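PDB 3S30: hypothetical glycoside hydrolase from Bacteroides vulgatus, which is of unknown biochemical function but, as a putative glycoside hydrolase with a galactose-binding-like beta fold, probably takes part in carbohydrate metabolism. Local coordinates for residues 110-113 with 118-121; 140-145 with 151-156; 181-186 with 199-204; 266-271 with 326-331. All blocks are in the same frame, centred on the assembly; numbering follows the deposited sequence.

Interaction 1 of 4, residues 110-113 with 118-121; sequences KTVP and EYYV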
loop_
_atom_site.group_PDB
_atom_site.type_symbol
_atom_site.label_atom_id
_atom_site.label_comp_id
_atom_site.label_asym_id
_atom_site.label_seq_id
_atom_site.Cartn_x
_atom_site.Cartn_y
_atom_site.Cartn_z
ATOM N N LYS A 110 -13.233 -4.125 -9.158
ATOM C CA LYS A 110 -13.457 -4.481 -10.550
ATOM C C LYS A 110 -12.398 -5.501 -10.943
ATOM O O LYS A 110 -11.320 -5.535 -10.345
ATOM C CB LYS A 110 -13.401 -3.244 -11.453
ATOM C CG LYS A 110 -12.059 -2.521 -11.506
ATOM C CD LYS A 110 -12.187 -1.226 -12.283
ATOM C CE LYS A 110 -10.876 -0.473 -12.330
ATOM N NZ LYS A 110 -10.995 0.870 -12.972
ATOM N N THR A 111 -12.716 -6.343 -11.925
ATOM C CA THR A 111 -11.826 -7.421 -12.361
ATOM C C THR A 111 -11.141 -7.032 -13.665
ATOM O O THR A 111 -11.797 -6.599 -14.619
ATOM C CB THR A 111 -12.588 -8.754 -12.521
ATOM O OG1 THR A 111 -13.077 -9.183 -11.240
ATOM C CG2 THR A 111 -11.689 -9.839 -13.105
ATOM N N VAL A 112 -9.822 -7.204 -13.687
ATOM C CA VAL A 112 -8.953 -6.722 -14.754
ATOM C C VAL A 112 -8.093 -7.872 -15.278
ATOM O O VAL A 112 -7.496 -8.600 -14.480
ATOM C CB VAL A 112 -8.027 -5.593 -14.227
ATOM C CG1 VAL A 112 -6.840 -5.372 -15.151
ATOM C CG2 VAL A 112 -8.809 -4.295 -14.051
ATOM N N PRO A 113 -8.025 -8.039 -16.621
ATOM C CA PRO A 113 -7.206 -9.099 -17.216
ATOM C C PRO A 113 -5.772 -8.661 -17.467
ATOM O O PRO A 113 -5.536 -7.494 -17.777
ATOM C CB PRO A 113 -7.897 -9.357 -18.561
ATOM C CG PRO A 113 -8.427 -8.007 -18.951
ATOM C CD PRO A 113 -8.811 -7.321 -17.649
ATOM N N GLU A 118 -6.542 -12.806 -14.251
ATOM C CA GLU A 118 -7.483 -11.765 -13.853
ATOM C C GLU A 118 -7.288 -11.420 -12.371
ATOM O O GLU A 118 -7.113 -12.312 -11.555
ATOM C CB GLU A 118 -8.921 -12.224 -14.105
ATOM C CG GLU A 118 -9.301 -12.305 -15.577
ATOM C CD GLU A 118 -10.805 -12.487 -15.794
ATOM O OE1 GLU A 118 -11.459 -13.166 -14.968
ATOM O OE2 GLU A 118 -11.333 -11.954 -16.802
ATOM N N TYR A 119 -7.322 -10.129 -12.031
ATOM C CA TYR A 119 -7.154 -9.683 -10.640
ATOM C C TYR A 119 -8.088 -8.522 -10.278
ATOM O O TYR A 119 -8.743 -7.955 -11.150
ATOM C CB TYR A 119 -5.695 -9.303 -10.379
ATOM C CG TYR A 119 -5.170 -8.190 -11.259
ATOM C CD1 TYR A 119 -5.385 -6.858 -10.925
ATOM C CD2 TYR A 119 -4.440 -8.469 -12.410
ATOM C CE1 TYR A 119 -4.900 -5.840 -11.712
ATOM C CE2 TYR A 119 -3.962 -7.445 -13.221
ATOM C CZ TYR A 119 -4.200 -6.138 -12.868
ATOM O OH TYR A 119 -3.731 -5.113 -13.640
ATOM N N TYR A 120 -8.162 -8.180 -8.991
ATOM C CA TYR A 120 -9.003 -7.055 -8.534
ATOM C C TYR A 120 -8.265 -5.712 -8.430
ATOM O O TYR A 120 -7.108 -5.652 -8.005
ATOM C CB TYR A 120 -9.627 -7.340 -7.169
ATOM C CG TYR A 120 -10.660 -8.451 -7.103
ATOM C CD1 TYR A 120 -11.568 -8.688 -8.144
ATOM C CD2 TYR A 120 -10.754 -9.245 -5.963
ATOM C CE1 TYR A 120 -12.519 -9.702 -8.045
ATOM C CE2 TYR A 120 -11.700 -10.244 -5.855
ATOM C CZ TYR A 120 -12.569 -10.477 -6.888
ATOM O OH TYR A 120 -13.484 -11.483 -6.740
ATOM N N VAL A 121 -8.946 -4.643 -8.849
ATOM C CA VAL A 121 -8.547 -3.271 -8.536
ATOM C C VAL A 121 -9.632 -2.743 -7.612
ATOM O O VAL A 121 -10.811 -2.786 -7.956
ATOM C CB VAL A 121 -8.429 -2.366 -9.809
ATOM C CG1 VAL A 121 -7.936 -0.974 -9.431
ATOM C CG2 VAL A 121 -7.477 -2.985 -10.854
#

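Interaction 2 of 4, residues 140-145 with 151-156; sequences GFALTG and NDFPTS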
loop_
_atom_site.group_PDB
_atom_site.type_symbol
_atom_site.label_atom_id
_atom_site.label_comp_id
_atom_site.label_asym_id
_atom_site.label_seq_id
_atom_site.Cartn_x
_atom_site.Cartn_y
_atom_site.Cartn_z
ATOM N N GLY A 140 2.132 -6.671 -11.474
ATOM C CA GLY A 140 3.464 -7.252 -11.415
ATOM C C GLY A 140 3.406 -8.756 -11.187
ATOM O O GLY A 140 4.190 -9.516 -11.766
ATOM N N PHE A 141 2.463 -9.179 -10.353
ATOM C CA PHE A 141 2.284 -10.590 -10.036
ATOM C C PHE A 141 1.751 -11.350 -11.262
ATOM O O PHE A 141 2.120 -12.508 -11.504
ATOM C CB PHE A 141 1.349 -10.760 -8.826
ATOM C CG PHE A 141 1.313 -12.164 -8.286
ATOM C CD1 PHE A 141 2.336 -12.639 -7.492
ATOM C CD2 PHE A 141 0.257 -13.003 -8.570
ATOM C CE1 PHE A 141 2.299 -13.930 -6.992
ATOM C CE2 PHE A 141 0.219 -14.294 -8.078
ATOM C CZ PHE A 141 1.240 -14.758 -7.287
ATOM N N ALA A 142 0.909 -10.672 -12.038
ATOM C CA ALA A 142 0.399 -11.195 -13.306
ATOM C C ALA A 142 1.494 -11.611 -14.322
ATOM O O ALA A 142 1.260 -12.487 -15.163
ATOM C CB ALA A 142 -0.555 -10.172 -13.932
ATOM N N LEU A 143 2.672 -10.988 -14.249
ATOM C CA LEU A 143 3.809 -11.362 -15.121
ATOM C C LEU A 143 4.465 -12.698 -14.770
ATOM O O LEU A 143 5.071 -13.312 -15.643
ATOM C CB LEU A 143 4.904 -10.292 -15.092
ATOM C CG LEU A 143 4.589 -8.882 -15.613
ATOM C CD1 LEU A 143 5.837 -7.999 -15.464
ATOM C CD2 LEU A 143 4.108 -8.868 -17.058
ATOM N N THR A 144 4.348 -13.138 -13.510
ATOM C CA THR A 144 5.099 -14.292 -12.999
ATOM C C THR A 144 4.444 -15.635 -13.298
ATOM O O THR A 144 5.053 -16.677 -13.054
ATOM C CB THR A 144 5.346 -14.224 -11.435
ATOM O OG1 THR A 144 4.120 -14.462 -10.703
ATOM C CG2 THR A 144 5.952 -12.880 -11.021
ATOM N N GLY A 145 3.212 -15.622 -13.799
ATOM C CA GLY A 145 2.517 -16.859 -14.120
ATOM C C GLY A 145 1.230 -16.639 -14.888
ATOM O O GLY A 145 0.840 -15.506 -15.137
ATOM N N ASN A 151 -8.539 -14.193 -6.377
ATOM C CA ASN A 151 -8.211 -14.618 -5.025
ATOM C C ASN A 151 -6.839 -15.310 -4.861
ATOM O O ASN A 151 -6.384 -15.540 -3.737
ATOM C CB ASN A 151 -9.359 -15.454 -4.467
ATOM C CG ASN A 151 -10.517 -14.575 -3.981
ATOM O OD1 ASN A 151 -10.345 -13.732 -3.080
ATOM N ND2 ASN A 151 -11.686 -14.748 -4.582
ATOM N N ASP A 152 -6.160 -15.581 -5.970
ATOM C CA ASP A 152 -4.765 -16.014 -5.914
ATOM C C ASP A 152 -3.803 -14.851 -5.763
ATOM O O ASP A 152 -2.652 -15.071 -5.424
ATOM C CB ASP A 152 -4.373 -16.793 -7.169
ATOM C CG ASP A 152 -5.311 -17.923 -7.457
ATOM O OD1 ASP A 152 -5.651 -18.694 -6.517
ATOM O OD2 ASP A 152 -5.715 -18.024 -8.630
ATOM N N PHE A 153 -4.248 -13.624 -6.034
ATOM C CA PHE A 153 -3.321 -12.471 -6.031
ATOM C C PHE A 153 -2.890 -12.006 -4.640
ATOM O O PHE A 153 -3.533 -12.337 -3.640
ATOM C CB PHE A 153 -3.874 -11.302 -6.859
ATOM C CG PHE A 153 -3.641 -11.474 -8.333
ATOM C CD1 PHE A 153 -4.393 -12.394 -9.056
ATOM C CD2 PHE A 153 -2.629 -10.773 -8.982
ATOM C CE1 PHE A 153 -4.157 -12.587 -10.397
ATOM C CE2 PHE A 153 -2.395 -10.962 -10.321
ATOM C CZ PHE A 153 -3.162 -11.867 -11.034
ATOM N N PRO A 154 -1.773 -11.268 -4.567
ATOM C CA PRO A 154 -1.345 -10.770 -3.256
ATOM C C PRO A 154 -2.338 -9.787 -2.639
ATOM O O PRO A 154 -2.474 -9.710 -1.399
ATOM C CB PRO A 154 0.008 -10.094 -3.545
ATOM C CG PRO A 154 0.461 -10.616 -4.893
ATOM C CD PRO A 154 -0.776 -11.010 -5.632
ATOM N N THR A 155 -3.052 -9.077 -3.504
ATOM C CA THR A 155 -4.013 -8.070 -3.093
ATOM C C THR A 155 -5.413 -8.385 -3.612
ATOM O O THR A 155 -5.637 -8.499 -4.820
ATOM C CB THR A 155 -3.562 -6.700 -3.587
ATOM O OG1 THR A 155 -2.254 -6.442 -3.067
ATOM C CG2 THR A 155 -4.512 -5.609 -3.130
ATOM N N SER A 156 -6.343 -8.509 -2.670
ATOM C CA SER A 156 -7.732 -8.861 -2.937
ATOM C C SER A 156 -8.592 -8.323 -1.800
ATOM O O SER A 156 -8.126 -7.486 -1.006
ATOM C CB SER A 156 -7.889 -10.382 -3.036
ATOM O OG SER A 156 -9.172 -10.743 -3.534
#

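Interaction 3 of 4, residues 181-186 with 199-204; sequences VGMPIA and SAMSDA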
loop_
_atom_site.group_PDB
_atom_site.type_symbol
_atom_site.label_atom_id
_atom_site.label_comp_id
_atom_site.label_asym_id
_atom_site.label_seq_id
_atom_site.Cartn_x
_atom_site.Cartn_y
_atom_site.Cartn_z
ATOM N N VAL A 181 13.843 -14.162 -12.320
ATOM C CA VAL A 181 14.066 -12.716 -12.495
ATOM C C VAL A 181 14.268 -11.976 -11.155
ATOM O O VAL A 181 14.187 -10.745 -11.092
ATOM C CB VAL A 181 12.933 -12.053 -13.323
ATOM C CG1 VAL A 181 12.993 -12.534 -14.764
ATOM C CG2 VAL A 181 11.576 -12.343 -12.713
ATOM N N GLY A 182 14.577 -12.727 -10.099
ATOM C CA GLY A 182 14.845 -12.143 -8.789
ATOM C C GLY A 182 13.615 -11.603 -8.078
ATOM O O GLY A 182 13.732 -10.743 -7.210
HETATM N N MSE A 183 12.443 -12.123 -8.436
HETATM C CA MSE A 183 11.175 -11.751 -7.809
HETATM C C MSE A 183 10.572 -12.983 -7.102
HETATM O O MSE A 183 9.479 -13.432 -7.466
HETATM C CB MSE A 183 10.183 -11.249 -8.866
HETATM C CG MSE A 183 10.780 -10.478 -10.046
HETATM SE SE MSE A 183 10.186 -8.642 -10.174
HETATM C CE MSE A 183 11.735 -7.745 -9.409
ATOM N N PRO A 184 11.278 -13.536 -6.089
ATOM C CA PRO A 184 10.807 -14.785 -5.474
ATOM C C PRO A 184 9.467 -14.660 -4.734
ATOM O O PRO A 184 8.705 -15.614 -4.682
ATOM C CB PRO A 184 11.949 -15.169 -4.522
ATOM C CG PRO A 184 12.664 -13.895 -4.242
ATOM C CD PRO A 184 12.548 -13.079 -5.493
ATOM N N ILE A 185 9.173 -13.499 -4.172
ATOM C CA ILE A 185 7.866 -13.277 -3.540
ATOM C C ILE A 185 7.239 -11.994 -4.066
ATOM O O ILE A 185 7.882 -11.243 -4.798
ATOM C CB ILE A 185 7.955 -13.207 -1.986
ATOM C CG1 ILE A 185 8.629 -11.903 -1.535
ATOM C CG2 ILE A 185 8.658 -14.467 -1.434
ATOM C CD1 ILE A 185 8.674 -11.705 -0.020
ATOM N N ALA A 186 5.984 -11.761 -3.700
ATOM C CA ALA A 186 5.318 -10.489 -3.965
ATOM C C ALA A 186 4.452 -10.114 -2.765
ATOM O O ALA A 186 3.507 -10.833 -2.411
ATOM C CB ALA A 186 4.476 -10.557 -5.260
ATOM N N SER A 199 8.567 -1.184 -14.757
ATOM C CA SER A 199 9.575 -1.339 -13.699
ATOM C C SER A 199 9.403 -2.558 -12.766
ATOM O O SER A 199 10.287 -2.834 -11.965
ATOM C CB SER A 199 9.618 -0.067 -12.850
ATOM O OG SER A 199 10.025 1.036 -13.644
ATOM N N ALA A 200 8.304 -3.298 -12.879
ATOM C CA ALA A 200 8.011 -4.375 -11.926
ATOM C C ALA A 200 9.124 -5.429 -11.772
ATOM O O ALA A 200 9.308 -5.979 -10.684
ATOM C CB ALA A 200 6.695 -5.047 -12.269
HETATM N N MSE A 201 9.856 -5.698 -12.849
HETATM C CA MSE A 201 10.901 -6.727 -12.850
HETATM C C MSE A 201 12.320 -6.228 -12.615
HETATM O O MSE A 201 13.140 -6.962 -12.077
HETATM C CB MSE A 201 10.879 -7.495 -14.160
HETATM C CG MSE A 201 9.676 -8.373 -14.312
HETATM SE SE MSE A 201 9.877 -9.476 -15.892
HETATM C CE MSE A 201 8.589 -10.834 -15.354
ATOM N N SER A 202 12.616 -5.002 -13.034
ATOM C CA SER A 202 13.973 -4.456 -12.929
ATOM C C SER A 202 14.185 -3.644 -11.642
ATOM O O SER A 202 15.295 -3.612 -11.112
ATOM C CB SER A 202 14.291 -3.589 -14.161
ATOM O OG SER A 202 13.369 -2.509 -14.293
ATOM N N ASP A 203 13.123 -2.997 -11.150
ATOM C CA ASP A 203 13.234 -2.056 -10.027
ATOM C C ASP A 203 11.936 -1.962 -9.214
ATOM O O ASP A 203 11.240 -0.954 -9.262
ATOM C CB ASP A 203 13.631 -0.677 -10.578
ATOM C CG ASP A 203 14.214 0.256 -9.516
ATOM O OD1 ASP A 203 14.217 -0.092 -8.318
ATOM O OD2 ASP A 203 14.667 1.357 -9.897
ATOM N N ALA A 204 11.625 -3.013 -8.457
ATOM C CA ALA A 204 10.390 -3.082 -7.647
ATOM C C ALA A 204 10.076 -1.810 -6.841
ATOM O O ALA A 204 8.936 -1.349 -6.816
ATOM C CB ALA A 204 10.440 -4.286 -6.711
#

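Interaction 4 of 4, residues 266-271 with 326-331; sequences IAKNNY and SKDGDV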
loop_
_atom_site.group_PDB
_atom_site.type_symbol
_atom_site.label_atom_id
_atom_site.label_comp_id
_atom_site.label_asym_id
_atom_site.label_seq_id
_atom_site.Cartn_x
_atom_site.Cartn_y
_atom_site.Cartn_z
ATOM N N ILE A 266 11.163 5.588 -0.271
ATOM C CA ILE A 266 10.807 6.370 0.905
ATOM C C ILE A 266 10.836 5.517 2.187
ATOM O O ILE A 266 11.362 5.951 3.209
ATOM C CB ILE A 266 9.420 7.053 0.709
ATOM C CG1 ILE A 266 9.225 8.201 1.692
ATOM C CG2 ILE A 266 8.280 6.050 0.847
ATOM C CD1 ILE A 266 10.194 9.375 1.452
ATOM N N ALA A 267 10.319 4.291 2.117
ATOM C CA ALA A 267 10.302 3.398 3.274
ATOM C C ALA A 267 11.675 2.780 3.580
ATOM O O ALA A 267 11.847 2.170 4.635
ATOM C CB ALA A 267 9.240 2.292 3.084
ATOM N N LYS A 268 12.632 2.906 2.661
ATOM C CA LYS A 268 14.001 2.405 2.881
ATOM C C LYS A 268 14.952 3.502 3.366
ATOM O O LYS A 268 16.116 3.229 3.679
ATOM C CB LYS A 268 14.553 1.766 1.595
ATOM C CG LYS A 268 14.466 0.232 1.541
ATOM C CD LYS A 268 13.096 -0.322 1.943
ATOM C CE LYS A 268 13.147 -1.842 2.049
ATOM N NZ LYS A 268 12.095 -2.424 2.917
ATOM N N ASN A 269 14.438 4.732 3.439
ATOM C CA ASN A 269 15.227 5.895 3.802
ATOM C C ASN A 269 14.668 6.663 4.989
ATOM O O ASN A 269 14.649 7.891 4.984
ATOM C CB ASN A 269 15.330 6.817 2.588
ATOM C CG ASN A 269 16.584 6.599 1.817
ATOM O OD1 ASN A 269 16.552 6.194 0.653
ATOM N ND2 ASN A 269 17.713 6.840 2.464
ATOM N N ASN A 270 14.216 5.932 6.005
ATOM C CA ASN A 270 13.661 6.533 7.218
ATOM C C ASN A 270 12.497 7.511 6.930
ATOM O O ASN A 270 12.221 8.399 7.726
ATOM C CB ASN A 270 14.799 7.222 8.007
ATOM C CG ASN A 270 14.419 7.545 9.455
ATOM O OD1 ASN A 270 14.065 6.660 10.231
ATOM N ND2 ASN A 270 14.497 8.821 9.814
ATOM N N TYR A 271 11.818 7.342 5.794
ATOM C CA TYR A 271 10.751 8.268 5.354
ATOM C C TYR A 271 11.256 9.713 5.108
ATOM O O TYR A 271 10.506 10.679 5.272
ATOM C CB TYR A 271 9.542 8.203 6.330
ATOM C CG TYR A 271 9.086 6.767 6.541
ATOM C CD1 TYR A 271 8.160 6.183 5.687
ATOM C CD2 TYR A 271 9.641 5.976 7.546
ATOM C CE1 TYR A 271 7.771 4.857 5.844
ATOM C CE2 TYR A 271 9.269 4.647 7.707
ATOM C CZ TYR A 271 8.331 4.092 6.849
ATOM O OH TYR A 271 7.954 2.777 7.000
ATOM N N SER A 326 4.007 -7.617 4.290
ATOM C CA SER A 326 5.419 -7.881 4.614
ATOM C C SER A 326 6.267 -6.610 4.498
ATOM O O SER A 326 6.555 -6.151 3.402
ATOM C CB SER A 326 5.982 -8.987 3.700
ATOM O OG SER A 326 5.180 -10.158 3.770
ATOM N N LYS A 327 6.662 -6.056 5.639
ATOM C CA LYS A 327 7.428 -4.807 5.683
ATOM C C LYS A 327 8.536 -4.761 4.634
ATOM O O LYS A 327 8.672 -3.763 3.913
ATOM C CB LYS A 327 8.052 -4.606 7.068
ATOM C CG LYS A 327 9.001 -3.392 7.158
ATOM C CD LYS A 327 9.567 -3.210 8.569
ATOM C CE LYS A 327 10.348 -1.888 8.700
ATOM N NZ LYS A 327 11.350 -1.673 7.585
ATOM N N ASP A 328 9.328 -5.835 4.569
ATOM C CA ASP A 328 10.510 -5.867 3.714
ATOM C C ASP A 328 10.307 -6.620 2.396
ATOM O O ASP A 328 11.273 -6.912 1.697
ATOM C CB ASP A 328 11.696 -6.433 4.490
ATOM C CG ASP A 328 12.279 -5.436 5.481
ATOM O OD1 ASP A 328 12.287 -4.225 5.177
ATOM O OD2 ASP A 328 12.744 -5.865 6.559
ATOM N N GLY A 329 9.046 -6.888 2.049
ATOM C CA GLY A 329 8.697 -7.582 0.818
ATOM C C GLY A 329 9.028 -6.799 -0.432
ATOM O O GLY A 329 9.060 -7.358 -1.525
ATOM N N ASP A 330 9.277 -5.505 -0.275
ATOM C CA ASP A 330 9.686 -4.637 -1.385
ATOM C C ASP A 330 11.066 -5.014 -1.897
ATOM O O ASP A 330 11.357 -4.828 -3.076
ATOM C CB ASP A 330 9.627 -3.149 -0.988
ATOM C CG ASP A 330 10.409 -2.830 0.295
ATOM O OD1 ASP A 330 10.931 -3.755 0.978
ATOM O OD2 ASP A 330 10.489 -1.630 0.629
ATOM N N VAL A 331 11.896 -5.553 -1.010
ATOM C CA VAL A 331 13.197 -6.133 -1.365
ATOM C C VAL A 331 13.192 -7.674 -1.152
ATOM O O VAL A 331 14.235 -8.289 -0.901
ATOM C CB VAL A 331 14.363 -5.460 -0.566
ATOM C CG1 VAL A 331 14.491 -3.985 -0.936
ATOM C CG2 VAL A 331 14.176 -5.624 0.952
#

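Interaction 1 of 4, residues 110-113 with 118-121
Val112 and Tyr119 face each other as a hydrogen-bonded antiparallel pair, and their side chains run side by side on the same face as Lys110 and Val121. With CG set between its backbone N and carbonyl carbon (chi1 60°), Tyr119 lays its ring across the neighbouring strand. From CB, where Phe153 packs, the ring passes with CD2 3.7 Å from Val112 O, which sits over the rim of one face. CE2 lies near that oxygen and Val112 CG1, CE1 near Val112 CB and CG1; CZ is 3.6 Å from Val112 CG1, and at the tip OH is 3.5 Å from that methyl. Val112 CB stands over this ring, 4.3 Å from its centroid, in a CH-pi contact. The other branch, Val112 CG2, reaches Val121 CG2 at 3.7 Å. The two strands form a beta hairpin, 108-114 with 117-124, at one edge of a small three-stranded antiparallel sheet. Val112 N gives Tyr119 O a bond of 2.9 Å and Tyr119 N returns one to Val112 O, while Lys110 and Val121 make a second reciprocal pair. With an alanine in place of Tyr119, Val112 would probably lose the ring it stands over, and a gap would open beside Phe153. On the face of Thr111 and Tyr120, where polar groups suit an exposed surface, Thr111 OG1 lies in the plane of the Tyr120 ring, 3.3 Å from CE1 at its edge.

Interaction 2 of 4, residues 140-145 with 151-156
Phe141, on helix 138-142, drives its ring against Phe153 and Pro154, the residues that lead the chain into strand 155-158; helix and strand are thereby joined by buried apolar packing in the galactose-binding-like beta fold. The tight part is built on the two rings and the proline. With CG anti to the backbone N (chi1 -170°), Phe141 sends its ring across the contact, and its edge meets the face of Phe153 in a T-shaped stack, centroids 5.3 Å apart and planes at 68°. Phe141 CD2 is 3.7 Å from Phe153 CD2, and the small methyl of Ala142 allows Phe153 CE2 to settle close to the helix. Pro154, a compact ring without an N-H that would need a partner, lays CD over one face of Phe141, 3.6 Å from CG, in a CH-pi contact. Toward Asp152 the fit slackens: its carbonyl O comes no nearer than 4.0 Å to Phe141 CE2, while its carboxylate leads away and OD2 takes a hydrogen bond from Thr149 N. The far face of Phe141 is met near its rim by Thr144, whose OG1 donates to a lone pair of Phe141 O at 2.9 Å, in the carbonyl plane, and the same oxygen also accepts Thr144 N.

Interaction 3 of 4, residues 181-186 with 199-204
Met183, Met201 and Val181 supply most of the surface buried here, where the chain leaving helix 176-180 through a Schellman motif meets the loop ahead of helix 204-207. Gly182, with positive phi, is the C-prime residue of that motif; it turns the backbone so that Val181 and Met183, on its two sides, both direct CB at the loop. Both methionines carry selenium in place of sulfur, introduced as selenomethionine. Met183 has the most surface covered, its long flexible chain bent at chi2 (-117°) and chi3 (101°) to lay its end along the backbone of Ala200 and Met201. SE is 3.4 Å from Met201 CA. The shorter distances, 2.9 Å from Met183 SE to Ala200 O and 3.1 Å from Met183 CE to Met201 O, are doubtful. Met201 behaves differently, for its chain is extended beyond CG and is met near its base by Met183 SE, 4.2 Å from CG. Phe332 also packs on Met183, and Leu143 on Met201. An unbranched, pliable methionine probably suits such a junction of irregular loops. Val181 adds a lighter touch from its branched end, with CG2 lying 4.3 Å from the terminal methyl CE of Met201.

Interaction 4 of 4, residues 266-271 with 326-331
A salt-bridge network on the protein surface ties the loop before strand 276-281 to the turn after strand 317-324, with Lys268 reaching from the first to Asp328 and Asp330 on the second. The turn is type I, from Ser326 to Gly329, and runs on into a short 3-10 segment at 329-330; this tight winding brings the two aspartates round one cation. Lys268 bends at chi2 (47°) and is otherwise stretched toward its tip, so that a lysine's length spans loops whose backbones stay well apart. Its NZ lies 2.6 Å from Asp330 OD1, on the syn lone pair, with a weak second bond to OD2 of the same carboxylate. Asp328 OD1 receives NZ at 2.9 Å on its anti lone pair. The aliphatic part of the lysine is also used: CE rests 3.9 Å from Val331 CG1, a fitting apolar neighbour for methylenes. Lys327 joins loosely, its NZ a long 3.6 Å from Asp328 OD1. An alanine in place of Lys268 would probably leave Asp328 and Asp330 without the cation they share and remove the link between the two loops. Two carboxylates about one ammonium should hold Lys268 charged, and Asp328 OD1, near both amines, probably eases the repulsion of Lys268 and Lys327, whose NZ atoms are 4.8 Å apart.

Interactions 1 and 4 lie at the surface on opposite sides of the chain's centre, interaction 2 is buried, and interaction 3 is partly so. The chemistry follows: backbone bonds knit the hairpin of interaction 1, rings and a proline fill interaction 2, pliable methionines bridge the loops of interaction 3, and charge joins those of interaction 4. Neighbours touch in turn. Glu118 O of interaction 1 packs on Phe153 CE1 of interaction 2, tying the small sheet to the loop that leads into strand 155-158; Phe141 of interaction 2 meets Ala186 on the strand that begins in 181-186; and Ala204 of interaction 3 reaches Asp330 O of interaction 4. Interactions 1 and 4 are about 26 Å apart between centres.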